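PDB 4MMO: Sso-CP2 metallo-carboxypetidase from Sulfolobus solfataricus, which is probably a zinc-dependent carboxypeptidase of the M20 family, trimming residues from the C-terminal ends of peptides. Local coordinates for residues A363-G368 against T427-K432. Residues are numbered along the deposited sequence; the frame is centred on the assembly and turned at random.
Sequences AKKVYG and TEEFLK
A surface salt bridge between two neighbouring helices of the M20 peptidase chain joins K365, near the end of helix 354-367, to E429 on the C-terminal helix 417-433. K365 NZ stands 3.5 Å from E429 OE1, a separation that makes this a loose ion pair, and no hydrogen bond spans the two segments. Lysine suits the place because its long chain can reach across the exposed side of the interface and still deliver a charge. CG lies anti to the backbone N (chi1 -175°), the chain runs extended to CE, and a final bend at chi4 (-55°) sets the ammonium beside OE1. The glutamate folds instead at chi2 (-62°), and the two side chains meet nearly at right angles. CD and CE of K365 lie over the carboxylate, with K365 CD 3.7 Å from E429 CD and K365 CE 3.6 Å from E429 OE1. V366 and E429 have the closest CA atoms of segments 363-368 and 427-432, 7.8 Å apart, and the valine points its side chain toward the glutamate. Short and branched, valine brings V366 CG2 to 4.0 Å from E429 CG, so the glutamate offers an aliphatic stem to the valine and a charged end to the lysine. With an alanine at E429, the K365 ammonium is likely to lose this anionic mate and V366 CG2 its contact with the CG methylene. Deeper between the same helices, F430 packs on V355, M359 and S362, while E428, hydrogen-bonded to H118, faces helix 102-121. K365 is exposed and E429 partly so; solvent is therefore likely to screen their attraction, which lies away from the zinc site on a helix pair that also packs through nonpolar groups.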
ATOM      1  N   ALA A 363      20.695  26.515 -30.221  1.00 36.66           N
ATOM      2  CA  ALA A 363      20.841  25.074 -30.020  1.00 52.24           C
ATOM      3  C   ALA A 363      21.370  24.436 -31.297  1.00 48.52           C
ATOM      4  O   ALA A 363      22.231  23.560 -31.273  1.00 58.96           O
ATOM      5  CB  ALA A 363      19.506  24.459 -29.635  1.00 25.33           C
ATOM      6  N   LYS A 364      20.840  24.908 -32.415  1.00 55.61           N
ATOM      7  CA  LYS A 364      21.194  24.408 -33.731  1.00 57.17           C
ATOM      8  C   LYS A 364      22.669  24.667 -34.036  1.00 46.32           C
ATOM      9  O   LYS A 364      23.383  23.786 -34.514  1.00 37.35           O
ATOM     10  CB  LYS A 364      20.302  25.098 -34.753  1.00 60.84           C
ATOM     11  CG  LYS A 364      20.245  24.445 -36.103  1.00 82.73           C
ATOM     12  CD  LYS A 364      19.168  25.113 -36.939  1.00100.36           C
ATOM     13  CE  LYS A 364      19.055  24.489 -38.312  1.00116.70           C
ATOM     14  NZ  LYS A 364      18.658  23.061 -38.227  1.00119.62           N
ATOM     15  N   LYS A 365      23.129  25.873 -33.726  1.00 26.54           N
ATOM     16  CA  LYS A 365      24.524  26.239 -33.928  1.00 39.82           C
ATOM     17  C   LYS A 365      25.488  25.426 -33.056  1.00 54.60           C
ATOM     18  O   LYS A 365      26.527  24.963 -33.531  1.00 55.93           O
ATOM     19  CB  LYS A 365      24.704  27.733 -33.648  1.00 54.87           C
ATOM     20  CG  LYS A 365      26.097  28.259 -33.942  1.00 81.63           C
ATOM     21  CD  LYS A 365      26.173  29.762 -33.724  1.00101.70           C
ATOM     22  CE  LYS A 365      27.502  30.331 -34.192  1.00115.81           C
ATOM     23  NZ  LYS A 365      28.661  29.654 -33.548  1.00121.81           N
ATOM     24  N   VAL A 366      25.145  25.252 -31.786  1.00 54.57           N
ATOM     25  CA  VAL A 366      26.051  24.616 -30.832  1.00 34.46           C
ATOM     26  C   VAL A 366      26.117  23.102 -31.006  1.00 29.40           C
ATOM     27  O   VAL A 366      27.200  22.517 -30.951  1.00 39.18           O
ATOM     28  CB  VAL A 366      25.652  24.970 -29.380  1.00 34.37           C
ATOM     29  CG1 VAL A 366      26.375  24.091 -28.365  1.00 35.98           C
ATOM     30  CG2 VAL A 366      25.949  26.431 -29.113  1.00 36.06           C
ATOM     31  N   TYR A 367      24.965  22.472 -31.217  1.00 41.21           N
ATOM     32  CA  TYR A 367      24.888  21.014 -31.264  1.00 58.78           C
ATOM     33  C   TYR A 367      24.939  20.475 -32.689  1.00 65.10           C
ATOM     34  O   TYR A 367      25.252  19.305 -32.903  1.00 57.11           O
ATOM     35  CB  TYR A 367      23.625  20.524 -30.550  1.00 50.54           C
ATOM     36  CG  TYR A 367      23.654  20.789 -29.063  1.00 54.59           C
ATOM     37  CD1 TYR A 367      24.318  19.927 -28.200  1.00 47.98           C
ATOM     38  CD2 TYR A 367      23.034  21.910 -28.523  1.00 34.47           C
ATOM     39  CE1 TYR A 367      24.357  20.167 -26.837  1.00 45.63           C
ATOM     40  CE2 TYR A 367      23.067  22.158 -27.162  1.00 49.09           C
ATOM     41  CZ  TYR A 367      23.731  21.283 -26.324  1.00 49.96           C
ATOM     42  OH  TYR A 367      23.767  21.524 -24.969  1.00 42.27           O
ATOM     43  N   GLY A 368      24.631  21.328 -33.658  1.00 55.96           N
ATOM     44  CA  GLY A 368      24.766  20.969 -35.058  1.00 53.44           C
ATOM     45  C   GLY A 368      23.732  19.971 -35.543  1.00 54.54           C
ATOM     46  O   GLY A 368      23.924  19.325 -36.572  1.00 56.26           O
ATOM     47  N   THR A 427      24.169  28.435 -23.828  1.00 32.49           N
ATOM     48  CA  THR A 427      23.642  29.581 -23.100  1.00 31.93           C
ATOM     49  C   THR A 427      24.247  30.875 -23.627  1.00 24.88           C
ATOM     50  O   THR A 427      23.552  31.879 -23.778  1.00 33.34           O
ATOM     51  CB  THR A 427      23.939  29.488 -21.591  1.00 39.10           C
ATOM     52  OG1 THR A 427      23.435  28.250 -21.068  1.00 31.27           O
ATOM     53  CG2 THR A 427      23.306  30.663 -20.850  1.00 27.80           C
ATOM     54  N   GLU A 428      25.553  30.843 -23.876  1.00 30.64           N
ATOM     55  CA  GLU A 428      26.272  31.990 -24.422  1.00 45.82           C
ATOM     56  C   GLU A 428      25.653  32.438 -25.741  1.00 44.08           C
ATOM     57  O   GLU A 428      25.289  33.602 -25.898  1.00 46.87           O
ATOM     58  CB  GLU A 428      27.751  31.648 -24.621  1.00 40.92           C
ATOM     59  CG  GLU A 428      28.576  31.748 -23.346  1.00 45.15           C
ATOM     60  CD  GLU A 428      29.977  31.170 -23.487  1.00 51.36           C
ATOM     61  OE1 GLU A 428      30.235  30.421 -24.453  1.00 50.42           O
ATOM     62  OE2 GLU A 428      30.821  31.458 -22.619  1.00 70.33           O
ATOM     63  N   GLU A 429      25.522  31.505 -26.679  1.00 46.03           N
ATOM     64  CA  GLU A 429      24.916  31.808 -27.972  1.00 27.79           C
ATOM     65  C   GLU A 429      23.482  32.286 -27.803  1.00 39.11           C
ATOM     66  O   GLU A 429      23.041  33.190 -28.513  1.00 34.65           O
ATOM     67  CB  GLU A 429      24.954  30.587 -28.891  1.00 36.31           C
ATOM     68  CG  GLU A 429      26.268  30.414 -29.639  1.00 65.33           C
ATOM     69  CD  GLU A 429      26.565  31.574 -30.574  1.00 91.92           C
ATOM     70  OE1 GLU A 429      27.753  31.788 -30.892  1.00111.24           O
ATOM     71  OE2 GLU A 429      25.612  32.271 -30.988  1.00 78.08           O
ATOM     72  N   PHE A 430      22.755  31.697 -26.855  1.00 29.39           N
ATOM     73  CA  PHE A 430      21.380  32.113 -26.624  1.00 32.53           C
ATOM     74  C   PHE A 430      21.320  33.566 -26.162  1.00 38.27           C
ATOM     75  O   PHE A 430      20.476  34.329 -26.622  1.00 39.00           O
ATOM     76  CB  PHE A 430      20.681  31.205 -25.610  1.00 31.95           C
ATOM     77  CG  PHE A 430      19.462  31.827 -24.995  1.00 41.18           C
ATOM     78  CD1 PHE A 430      18.289  31.954 -25.726  1.00 26.28           C
ATOM     79  CD2 PHE A 430      19.492  32.306 -23.694  1.00 33.69           C
ATOM     80  CE1 PHE A 430      17.167  32.541 -25.168  1.00 37.24           C
ATOM     81  CE2 PHE A 430      18.374  32.894 -23.133  1.00 36.56           C
ATOM     82  CZ  PHE A 430      17.209  33.011 -23.870  1.00 38.35           C
ATOM     83  N   LEU A 431      22.226  33.947 -25.267  1.00 37.92           N
ATOM     84  CA  LEU A 431      22.233  35.295 -24.706  1.00 34.59           C
ATOM     85  C   LEU A 431      22.722  36.348 -25.711  1.00 34.56           C
ATOM     86  O   LEU A 431      22.368  37.519 -25.608  1.00 32.59           O
ATOM     87  CB  LEU A 431      23.110  35.346 -23.448  1.00 31.16           C
ATOM     88  CG  LEU A 431      22.646  34.571 -22.200  1.00 32.51           C
ATOM     89  CD1 LEU A 431      23.747  34.564 -21.162  1.00 28.85           C
ATOM     90  CD2 LEU A 431      21.380  35.164 -21.606  1.00 31.15           C
ATOM     91  N   LYS A 432      23.562  35.938 -26.654  1.00 34.43           N
ATOM     92  CA  LYS A 432      24.051  36.847 -27.688  1.00 44.97           C
ATOM     93  C   LYS A 432      22.947  37.124 -28.697  1.00 40.79           C
ATOM     94  O   LYS A 432      22.849  38.212 -29.256  1.00 54.97           O
ATOM     95  CB  LYS A 432      25.256  36.237 -28.404  1.00 39.62           C
ATOM     96  CG  LYS A 432      26.566  36.360 -27.650  1.00 50.77           C
ATOM     97  CD  LYS A 432      27.638  35.478 -28.264  1.00 51.65           C
ATOM     98  CE  LYS A 432      29.027  36.022 -27.991  1.00 75.12           C
ATOM     99  NZ  LYS A 432      30.077  34.979 -28.150  1.00 99.08           N
TER